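Local atomic coordinates of arylmalonate decarboxylase (Bordetella bronchiseptica, PDB entry 3IXL), a protein that catalyses the decarboxylation of 2-aryl-2-methylmalonates, taking up a proton and releasing carbon dioxide to give 2-arylpropionates. Residues A25-D30 with A227-G232; I34-G39 with V56-R61; S42-G47 with G152-E157; A121-Y126 with D182-S187. The protein carries 2 engineered substitutions. All blocks are in the same frame, centred on the assembly; numbering follows the deposited sequence.

Interaction 1 (A25-D30 with A227-G232); sequences ARLYPD and AKARPG
The carbonyl oxygen of Leu27, at the last residue of helix 23-27, is met by three groups. The backbone N of Arg230 donates to Leu27 O over 3.0 Å, lying in the carbonyl plane. A water also donates to Leu27 O and, at 2.7 Å, to Lys228 O, so that it bridges the two chain segments. Ala229 CA adds a weaker C-H...O contact to Leu27 O at 3.2 Å. An oxygen from a helix end, where the chain turns away at Tyr28, is thus satisfied by the loop near the C-terminus.

Beside this polar core lies an aromatic lid. The methyl of Ala229 sits over one face of the Tyr28 ring in a CH-pi contact, its CB 4.1 Å from the ring centroid and displaced toward the rim. At the ring's edge, in plane, a second water links Tyr28 OH to Ala227 O, at 2.7 Å from the hydroxyl oxygen. Phe216 and Val220 of helix 211-222 and Phe237 of helix 235-238 also touch Tyr28.

On the outer flank, Arg230 bends at its second torsion (chi2 -75°), which lays the guanidinium against Pro29. The CG of Pro29 rests over the centre of that plane, 3.6 Å from Arg230 CZ. Asp30 OD2 and Arg230 NH2 stand too far apart for a salt bridge, at 4.4 Å, but one water joins them. Direct bonding is therefore confined to the backbone, while the opposite charges on the outer flank are joined through a water, and any direct attraction at this separation is probably modest.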
# COMPACT_ATOMS: atom_id res chain seq x y z
N ALA A 25 -3.23 5.46 -13.27
CA ALA A 25 -3.88 6.07 -14.44
C ALA A 25 -5.24 6.66 -14.11
O ALA A 25 -5.72 7.56 -14.80
CB ALA A 25 -4.00 5.06 -15.56
N ARG A 26 -5.86 6.16 -13.04
CA ARG A 26 -7.17 6.62 -12.60
C ARG A 26 -7.05 7.74 -11.56
O ARG A 26 -7.70 8.78 -11.67
CB ARG A 26 -7.96 5.43 -12.07
CG ARG A 26 -8.33 4.43 -13.17
CD ARG A 26 -8.87 3.11 -12.62
NE ARG A 26 -10.21 3.26 -12.06
CZ ARG A 26 -10.84 2.33 -11.35
NH1 ARG A 26 -10.25 1.16 -11.08
NH2 ARG A 26 -12.07 2.57 -10.89
N LEU A 27 -6.18 7.55 -10.59
CA LEU A 27 -6.00 8.54 -9.53
C LEU A 27 -5.32 9.82 -10.01
O LEU A 27 -5.76 10.93 -9.69
CB LEU A 27 -5.16 7.96 -8.39
CG LEU A 27 -5.80 6.84 -7.56
CD1 LEU A 27 -4.74 6.18 -6.70
CD2 LEU A 27 -6.91 7.41 -6.71
N TYR A 28 -4.24 9.64 -10.76
CA TYR A 28 -3.37 10.73 -11.17
C TYR A 28 -3.07 10.61 -12.66
O TYR A 28 -1.93 10.36 -13.04
CB TYR A 28 -2.06 10.69 -10.37
CG TYR A 28 -2.24 10.87 -8.87
CD1 TYR A 28 -2.19 9.78 -8.01
CD2 TYR A 28 -2.42 12.15 -8.32
CE1 TYR A 28 -2.33 9.95 -6.63
CE2 TYR A 28 -2.57 12.33 -6.95
CZ TYR A 28 -2.51 11.22 -6.11
OH TYR A 28 -2.66 11.37 -4.74
N PRO A 29 -4.10 10.81 -13.52
CA PRO A 29 -3.93 10.55 -14.95
C PRO A 29 -2.89 11.43 -15.61
O PRO A 29 -2.35 11.05 -16.65
CB PRO A 29 -5.31 10.87 -15.54
CG PRO A 29 -6.02 11.64 -14.51
CD PRO A 29 -5.47 11.24 -13.18
N ASP A 30 -2.59 12.59 -15.02
CA ASP A 30 -1.63 13.51 -15.64
C ASP A 30 -0.23 13.48 -15.00
O ASP A 30 0.60 14.34 -15.29
CB ASP A 30 -2.22 14.91 -15.72
CG ASP A 30 -3.47 14.95 -16.60
OD1 ASP A 30 -3.64 14.07 -17.48
OD2 ASP A 30 -4.28 15.88 -16.42
N ALA A 227 0.18 17.70 -5.89
CA ALA A 227 -0.76 17.24 -6.91
C ALA A 227 -1.94 16.53 -6.25
O ALA A 227 -1.77 15.81 -5.27
CB ALA A 227 -0.07 16.32 -7.91
N LYS A 228 -3.13 16.76 -6.79
CA LYS A 228 -4.35 16.19 -6.21
C LYS A 228 -4.95 15.14 -7.14
O LYS A 228 -4.87 15.25 -8.36
CB LYS A 228 -5.38 17.28 -5.89
CG LYS A 228 -4.91 18.32 -4.85
CD LYS A 228 -4.43 17.70 -3.53
CE LYS A 228 -3.82 18.75 -2.61
NZ LYS A 228 -2.84 18.20 -1.64
N ALA A 229 -5.54 14.11 -6.54
CA ALA A 229 -6.15 13.04 -7.32
C ALA A 229 -7.50 13.47 -7.87
O ALA A 229 -8.14 14.39 -7.35
CB ALA A 229 -6.31 11.79 -6.47
N ARG A 230 -7.94 12.77 -8.91
CA ARG A 230 -9.31 12.90 -9.38
C ARG A 230 -10.24 12.52 -8.22
O ARG A 230 -9.86 11.72 -7.37
CB ARG A 230 -9.53 12.00 -10.60
CG ARG A 230 -8.79 12.47 -11.85
CD ARG A 230 -9.46 13.70 -12.50
NE ARG A 230 -8.76 14.13 -13.71
CZ ARG A 230 -9.00 13.66 -14.93
NH1 ARG A 230 -9.94 12.74 -15.13
NH2 ARG A 230 -8.31 14.11 -15.97
N PRO A 231 -11.45 13.12 -8.17
CA PRO A 231 -12.33 12.91 -7.01
C PRO A 231 -13.04 11.56 -7.00
O PRO A 231 -13.18 10.93 -8.05
CB PRO A 231 -13.35 14.04 -7.15
CG PRO A 231 -13.44 14.25 -8.60
CD PRO A 231 -12.06 14.03 -9.15
N GLY A 232 -13.47 11.14 -5.82
CA GLY A 232 -14.31 9.96 -5.66
C GLY A 232 -13.60 8.67 -5.29
O GLY A 232 -14.19 7.58 -5.38
O HOH W 1 -5.31 13.88 -10.70
O HOH W 2 -2.70 13.79 -3.59
O HOH W 3 -6.83 16.40 -15.68

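Interaction 2 (I34-G39 with V56-R61); sequences IASGLG and VDHARR
With its hydroxyl anti to the backbone N (chi1 -169°), Ser36 reaches from the strand toward helix 55-64, while His58, its ring beside its own backbone N (chi1 -77°), leans out to meet it. This is a strand-helix contact in an alpha/beta fold: 33-37 is an outermost strand of a parallel four-stranded sheet, bonded to strand 8-13, and the axes of 34-37 and 56-61 run nearly antiparallel, at 150°, approaching to 8.7 Å.

Ser36 OG is shared by two side chains. It lies in the plane of the imidazole at its edge, 2.7 Å from His58 ND1, in a hydrogen bond either partner could donate. Arg61, its chain extended from CG to NE, brings NH1 to Ser36 OG over 3.1 Å, with the oxygen close to the guanidinium plane. One buried hydroxyl thereby ties two residues a turn apart on the helix to the sheet edge.

Farther along the ring, Leu38 CD2 comes 3.6 Å from His58 CD2; Ile12 of strand 8-13 also touches the histidine side chain. At the remaining nitrogen, a water stands 3.0 Å from His58 NE2 and donates a hydrogen bond to Leu38 O.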
# COMPACT_ATOMS: atom_id res chain seq x y z
N ILE A 34 6.91 5.41 -13.44
CA ILE A 34 7.72 4.36 -14.03
C ILE A 34 7.90 3.27 -12.99
O ILE A 34 7.83 3.56 -11.79
CB ILE A 34 9.08 4.87 -14.56
CG1 ILE A 34 9.90 5.54 -13.45
CG2 ILE A 34 8.87 5.80 -15.77
CD1 ILE A 34 11.34 5.89 -13.85
N ALA A 35 8.12 2.04 -13.44
CA ALA A 35 8.15 0.92 -12.52
C ALA A 35 9.22 -0.08 -12.89
O ALA A 35 9.70 -0.12 -14.02
CB ALA A 35 6.79 0.25 -12.42
N SER A 36 9.60 -0.86 -11.89
CA SER A 36 10.61 -1.89 -12.04
C SER A 36 10.14 -3.07 -11.20
O SER A 36 9.75 -2.90 -10.03
CB SER A 36 11.96 -1.36 -11.59
OG SER A 36 13.00 -2.26 -11.96
N GLY A 37 10.16 -4.27 -11.78
CA GLY A 37 9.55 -5.45 -11.17
C GLY A 37 10.48 -6.42 -10.47
O GLY A 37 11.54 -6.78 -11.00
N LEU A 38 10.06 -6.88 -9.30
CA LEU A 38 10.87 -7.77 -8.47
C LEU A 38 10.82 -9.22 -8.89
O LEU A 38 11.80 -9.94 -8.70
CB LEU A 38 10.42 -7.69 -7.01
CG LEU A 38 10.65 -6.34 -6.34
CD1 LEU A 38 9.85 -6.24 -5.06
CD2 LEU A 38 12.12 -6.19 -6.03
N GLY A 39 9.69 -9.67 -9.43
CA GLY A 39 9.47 -11.08 -9.69
C GLY A 39 9.10 -11.89 -8.47
O GLY A 39 9.51 -13.05 -8.33
N VAL A 56 17.08 -2.63 -3.27
CA VAL A 56 18.02 -1.52 -3.42
C VAL A 56 18.49 -1.35 -4.88
O VAL A 56 18.59 -0.24 -5.39
CB VAL A 56 19.22 -1.68 -2.46
CG1 VAL A 56 20.37 -0.75 -2.83
CG2 VAL A 56 18.77 -1.40 -1.04
N ASP A 57 18.73 -2.47 -5.57
CA ASP A 57 19.16 -2.41 -6.97
C ASP A 57 18.06 -1.86 -7.87
O ASP A 57 18.35 -1.12 -8.80
CB ASP A 57 19.62 -3.79 -7.46
CG ASP A 57 20.88 -4.27 -6.75
OD1 ASP A 57 21.79 -3.45 -6.49
OD2 ASP A 57 20.94 -5.47 -6.43
N HIS A 58 16.81 -2.20 -7.57
CA HIS A 58 15.69 -1.66 -8.33
C HIS A 58 15.53 -0.16 -8.08
O HIS A 58 15.23 0.60 -8.99
CB HIS A 58 14.39 -2.41 -8.03
CG HIS A 58 14.31 -3.74 -8.70
ND1 HIS A 58 13.84 -3.89 -9.99
CD2 HIS A 58 14.65 -4.98 -8.28
CE1 HIS A 58 13.89 -5.17 -10.33
NE2 HIS A 58 14.38 -5.85 -9.31
N ALA A 59 15.75 0.26 -6.83
CA ALA A 59 15.75 1.69 -6.50
C ALA A 59 16.80 2.45 -7.34
O ALA A 59 16.50 3.52 -7.88
CB ALA A 59 15.98 1.90 -5.00
N ARG A 60 18.00 1.90 -7.43
CA ARG A 60 19.08 2.49 -8.21
C ARG A 60 18.72 2.56 -9.70
O ARG A 60 19.01 3.57 -10.35
CB ARG A 60 20.37 1.69 -8.04
CG ARG A 60 21.04 1.81 -6.67
CD ARG A 60 22.34 1.00 -6.68
NE ARG A 60 23.05 1.00 -5.40
CZ ARG A 60 23.94 1.92 -5.03
NH1 ARG A 60 24.23 2.94 -5.82
NH2 ARG A 60 24.52 1.82 -3.84
N ARG A 61 18.08 1.51 -10.23
CA ARG A 61 17.64 1.55 -11.63
C ARG A 61 16.69 2.72 -11.86
O ARG A 61 16.85 3.49 -12.81
CB ARG A 61 16.97 0.25 -12.08
CG ARG A 61 16.53 0.34 -13.55
CD ARG A 61 15.53 -0.70 -13.95
NE ARG A 61 14.98 -0.38 -15.27
CZ ARG A 61 13.80 -0.82 -15.73
NH1 ARG A 61 13.04 -1.59 -14.96
NH2 ARG A 61 13.38 -0.47 -16.94
O HOH W 4 14.27 -8.71 -8.35

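Interaction 3 (S42-G47 with G152-E157); sequences SVTPEG and GITGVE. With SO4 (sulfate ion), chain B.
Val43 N donates a nearly straight hydrogen bond of 2.8 Å to Thr154 O, meeting a lone pair in the carbonyl plane. This is the tight centre of a loop-to-loop contact between two helix N-termini: Thr44 is the N-cap of helix 45-51 and Gly155 that of helix 156-160. Val43 lies at the centre of an inverse gamma turn. Its CG2, anti to the carbonyl carbon, is turned over the same Thr154 oxygen at 3.4 Å. The two threonines meet methyl to methyl, Thr44 CG2 lying 3.6 Å from Thr154 CG2.

Packing is slacker toward the ligand pocket, where Val43 and Val156 cross at about a right angle with their CG2 methyls 4.1 Å apart. Val156 also touches the bound 2-phenylacetic acid, and Val43 is backed by Met159 and Tyr126, so the contact joins the pocket wall to the loop after strand 33-37. Elsewhere solvent mediates: a water donates to both Val43 O and Ile153 O, supplying the donors that these two carbonyl oxygens, both acceptors, cannot give each other.

On the sulfate side the links are polar. Thr44 OG1 accepts the capping bond from Gly47 N at 3.1 Å and itself donates a hydrogen bond to Ser42 OG, 2.7 Å away. Ser42 OG in turn donates to O2 of a sulfate ion, probably from the crystallisation liquor, at 3.0 Å.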
# COMPACT_ATOMS: atom_id res chain seq x y z
N SER A 42 5.32 -15.50 -4.46
CA SER A 42 4.13 -15.68 -3.65
C SER A 42 4.13 -14.61 -2.58
O SER A 42 5.19 -14.12 -2.17
CB SER A 42 4.11 -17.07 -3.00
OG SER A 42 5.18 -17.19 -2.08
N VAL A 43 2.93 -14.26 -2.11
CA VAL A 43 2.77 -13.26 -1.07
C VAL A 43 2.89 -13.98 0.27
O VAL A 43 1.91 -14.19 0.98
CB VAL A 43 1.45 -12.46 -1.26
CG1 VAL A 43 1.36 -11.31 -0.28
CG2 VAL A 43 1.34 -11.94 -2.71
N THR A 44 4.11 -14.41 0.58
CA THR A 44 4.44 -15.14 1.80
C THR A 44 5.86 -14.71 2.19
O THR A 44 6.63 -14.31 1.32
CB THR A 44 4.48 -16.68 1.58
OG1 THR A 44 5.48 -17.00 0.62
CG2 THR A 44 3.14 -17.24 1.12
N PRO A 45 6.21 -14.83 3.48
CA PRO A 45 7.60 -14.60 3.92
C PRO A 45 8.66 -15.34 3.09
O PRO A 45 9.69 -14.75 2.75
CB PRO A 45 7.58 -15.05 5.38
CG PRO A 45 6.18 -14.73 5.81
CD PRO A 45 5.33 -15.10 4.64
N GLU A 46 8.41 -16.60 2.76
CA GLU A 46 9.33 -17.35 1.89
C GLU A 46 9.50 -16.65 0.55
O GLU A 46 10.61 -16.55 0.02
CB GLU A 46 8.88 -18.80 1.72
CG GLU A 46 8.52 -19.50 3.03
CD GLU A 46 7.03 -19.42 3.37
OE1 GLU A 46 6.62 -18.49 4.11
OE2 GLU A 46 6.28 -20.29 2.89
N GLY A 47 8.39 -16.14 0.00
CA GLY A 47 8.45 -15.38 -1.24
C GLY A 47 9.22 -14.08 -1.06
O GLY A 47 10.07 -13.73 -1.89
N GLY A 152 -7.02 -14.93 2.45
CA GLY A 152 -6.13 -16.10 2.42
C GLY A 152 -5.50 -16.41 1.07
O GLY A 152 -5.32 -17.57 0.71
N ILE A 153 -5.16 -15.36 0.33
CA ILE A 153 -4.57 -15.48 -1.00
C ILE A 153 -3.06 -15.27 -0.96
O ILE A 153 -2.57 -14.35 -0.30
CB ILE A 153 -5.20 -14.45 -1.98
CG1 ILE A 153 -6.71 -14.67 -2.08
CG2 ILE A 153 -4.55 -14.52 -3.37
CD1 ILE A 153 -7.45 -13.54 -2.79
N THR A 154 -2.31 -16.13 -1.66
CA THR A 154 -0.87 -15.89 -1.81
C THR A 154 -0.42 -15.62 -3.23
O THR A 154 0.72 -15.24 -3.44
CB THR A 154 -0.00 -17.04 -1.25
OG1 THR A 154 -0.23 -18.23 -2.01
CG2 THR A 154 -0.30 -17.25 0.22
N GLY A 155 -1.31 -15.80 -4.21
CA GLY A 155 -0.94 -15.56 -5.60
C GLY A 155 -1.11 -14.10 -5.98
O GLY A 155 -2.13 -13.50 -5.67
N VAL A 156 -0.11 -13.54 -6.66
CA VAL A 156 -0.18 -12.15 -7.12
C VAL A 156 -1.35 -11.93 -8.09
O VAL A 156 -2.17 -11.02 -7.90
CB VAL A 156 1.16 -11.69 -7.74
CG1 VAL A 156 1.00 -10.34 -8.45
CG2 VAL A 156 2.24 -11.61 -6.68
N GLU A 157 -1.42 -12.75 -9.14
CA GLU A 157 -2.52 -12.67 -10.12
C GLU A 157 -3.90 -12.90 -9.51
O GLU A 157 -4.88 -12.25 -9.90
CB GLU A 157 -2.29 -13.63 -11.29
CG GLU A 157 -1.76 -12.98 -12.56
CD GLU A 157 -0.60 -12.04 -12.31
OE1 GLU A 157 0.45 -12.49 -11.80
OE2 GLU A 157 -0.75 -10.84 -12.62
S SO4 B . 5.71 -20.98 -3.80
O1 SO4 B . 4.48 -20.72 -4.55
O2 SO4 B . 6.21 -19.72 -3.26
O3 SO4 B . 5.42 -21.89 -2.69
O4 SO4 B . 6.70 -21.59 -4.68
O HOH W 5 -0.83 -13.88 1.81

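Interaction 4 (A121-Y126 with D182-S187); sequences ALATAY and DGILLS. With PAC (2-phenylacetic acid), chain C.
Tyr126 and Ser187 meet hydroxyl to hydroxyl at the C-terminal ends of two neighbouring parallel strands, 119-124 and 183-187, the usual site of a pocket in an alpha/beta fold. Tyr126 OH donates to carboxylate oxygen O2 of the bound 2-phenylacetic acid over 2.7 Å, while Ser187 OG donates to Tyr126 OH at 2.9 Å. The phenol oxygen is thus fixed between ligand and serine, and the relayed bond may make it a stronger donor. Ser76, Thr75 and Gly189 complete the grip on the ligand.

The second shell sets these groups. Ser187 OG stands anti to its backbone N (chi1 -164°), which turns it toward the phenol, and Ser187 O lies over one face of the Tyr126 ring. Thr124 OG1 accepts from Tyr126 N in an ST turn and is itself bonded to Asn131, which probably steadies the bend leading to the tyrosine.

Behind them runs the sheet ladder. Bonds pass in both directions between the strands, the shortest from Leu185 N to Ala121 O at 2.8 Å, and the last from Ala125 N to Ser187 O, beyond the paired Thr124. On one face Leu122 and Leu185 pack under helix 128-140; on the other, facing helix 164-176, the methyl of Ala123 touches both Ile184 and Leu186, with Ala123 CB 4.0 Å from Leu186 CD1.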
# COMPACT_ATOMS: atom_id res chain seq x y z
N ALA A 121 -9.69 -1.54 11.90
CA ALA A 121 -10.14 -2.86 11.49
C ALA A 121 -9.34 -3.26 10.25
O ALA A 121 -9.07 -2.41 9.39
CB ALA A 121 -11.63 -2.84 11.18
N LEU A 122 -8.98 -4.54 10.16
CA LEU A 122 -8.16 -5.03 9.04
C LEU A 122 -8.97 -5.87 8.08
O LEU A 122 -9.62 -6.84 8.49
CB LEU A 122 -6.99 -5.86 9.57
CG LEU A 122 -6.10 -5.27 10.67
CD1 LEU A 122 -4.96 -6.23 11.07
CD2 LEU A 122 -5.55 -3.91 10.25
N ALA A 123 -8.93 -5.52 6.80
CA ALA A 123 -9.56 -6.29 5.74
C ALA A 123 -8.43 -6.57 4.78
O ALA A 123 -7.93 -5.64 4.14
CB ALA A 123 -10.65 -5.45 5.06
N THR A 124 -7.99 -7.83 4.69
CA THR A 124 -6.76 -8.10 3.93
C THR A 124 -6.92 -9.23 2.93
O THR A 124 -7.87 -10.02 3.01
CB THR A 124 -5.57 -8.47 4.83
OG1 THR A 124 -5.60 -9.88 5.08
CG2 THR A 124 -5.56 -7.67 6.14
N ALA A 125 -5.95 -9.33 2.02
CA ALA A 125 -5.92 -10.38 1.03
C ALA A 125 -5.19 -11.62 1.55
O ALA A 125 -5.21 -12.65 0.89
CB ALA A 125 -5.25 -9.88 -0.24
N TYR A 126 -4.55 -11.51 2.72
CA TYR A 126 -3.46 -12.42 3.09
C TYR A 126 -3.83 -13.66 3.87
O TYR A 126 -4.93 -13.77 4.42
CB TYR A 126 -2.43 -11.69 3.95
CG TYR A 126 -2.00 -10.32 3.51
CD1 TYR A 126 -2.11 -9.23 4.37
CD2 TYR A 126 -1.41 -10.12 2.26
CE1 TYR A 126 -1.68 -7.97 3.99
CE2 TYR A 126 -0.98 -8.85 1.87
CZ TYR A 126 -1.12 -7.79 2.75
OH TYR A 126 -0.69 -6.52 2.40
N ASP A 182 -12.05 3.21 14.37
CA ASP A 182 -11.97 4.54 13.75
C ASP A 182 -11.98 4.47 12.22
O ASP A 182 -12.34 5.43 11.56
CB ASP A 182 -10.68 5.27 14.16
CG ASP A 182 -10.58 5.50 15.65
OD1 ASP A 182 -11.62 5.77 16.29
OD2 ASP A 182 -9.44 5.46 16.16
N GLY A 183 -11.56 3.33 11.68
CA GLY A 183 -11.41 3.20 10.24
C GLY A 183 -10.97 1.80 9.88
O GLY A 183 -10.85 0.93 10.73
N ILE A 184 -10.72 1.62 8.59
CA ILE A 184 -10.42 0.30 8.04
C ILE A 184 -9.16 0.38 7.20
O ILE A 184 -8.99 1.31 6.39
CB ILE A 184 -11.60 -0.21 7.16
CG1 ILE A 184 -12.89 -0.30 8.00
CG2 ILE A 184 -11.28 -1.57 6.52
CD1 ILE A 184 -14.18 -0.31 7.18
N LEU A 185 -8.27 -0.60 7.39
CA LEU A 185 -7.15 -0.79 6.48
C LEU A 185 -7.48 -1.96 5.56
O LEU A 185 -7.68 -3.08 6.01
CB LEU A 185 -5.85 -1.07 7.25
CG LEU A 185 -4.64 -1.45 6.39
CD1 LEU A 185 -4.26 -0.32 5.44
CD2 LEU A 185 -3.46 -1.82 7.29
N LEU A 186 -7.55 -1.67 4.26
CA LEU A 186 -7.74 -2.67 3.23
C LEU A 186 -6.35 -2.95 2.65
O LEU A 186 -5.80 -2.15 1.88
CB LEU A 186 -8.73 -2.17 2.18
CG LEU A 186 -9.05 -3.03 0.95
CD1 LEU A 186 -9.48 -4.46 1.32
CD2 LEU A 186 -10.17 -2.32 0.19
N SER A 187 -5.77 -4.07 3.06
CA SER A 187 -4.35 -4.31 2.81
C SER A 187 -4.09 -5.32 1.71
O SER A 187 -4.64 -6.43 1.70
CB SER A 187 -3.63 -4.72 4.10
OG SER A 187 -2.22 -4.59 3.94
C1 PAC C . 1.12 -6.39 -0.57
C2 PAC C . 1.32 -7.44 -1.65
C1' PAC C . 1.22 -7.07 -3.12
C2' PAC C . 0.81 -8.09 -3.98
C3' PAC C . 0.70 -7.87 -5.35
C4' PAC C . 1.00 -6.62 -5.87
C5' PAC C . 1.41 -5.58 -5.02
C6' PAC C . 1.53 -5.80 -3.64
O1 PAC C . 0.83 -5.19 -0.82
O2 PAC C . 1.27 -6.81 0.61

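In the fold
Two parallel four-stranded sheets, both in strand order 2-1-3-4, organise these contacts, with 2-phenylacetic acid bound between them. Interaction 2 joins an outer strand of the first sheet to helix 55-64; interaction 4, centred about 27 Å from interaction 2, joins two central strands of the second. Interaction 3 bridges the halves and touches interaction 4, where Ile153 N lies 2.8 Å from Ala125 O, probably hydrogen-bonded; both contribute pocket residues, Val156 and Tyr126. Along the chain, interaction 1 encloses the others, pairing an early helix end with the C-terminal region; it and interaction 3, about 29 Å apart between centres, lie on opposite sides of the protein's centre, so early and late chain join far from the pocket-side loops.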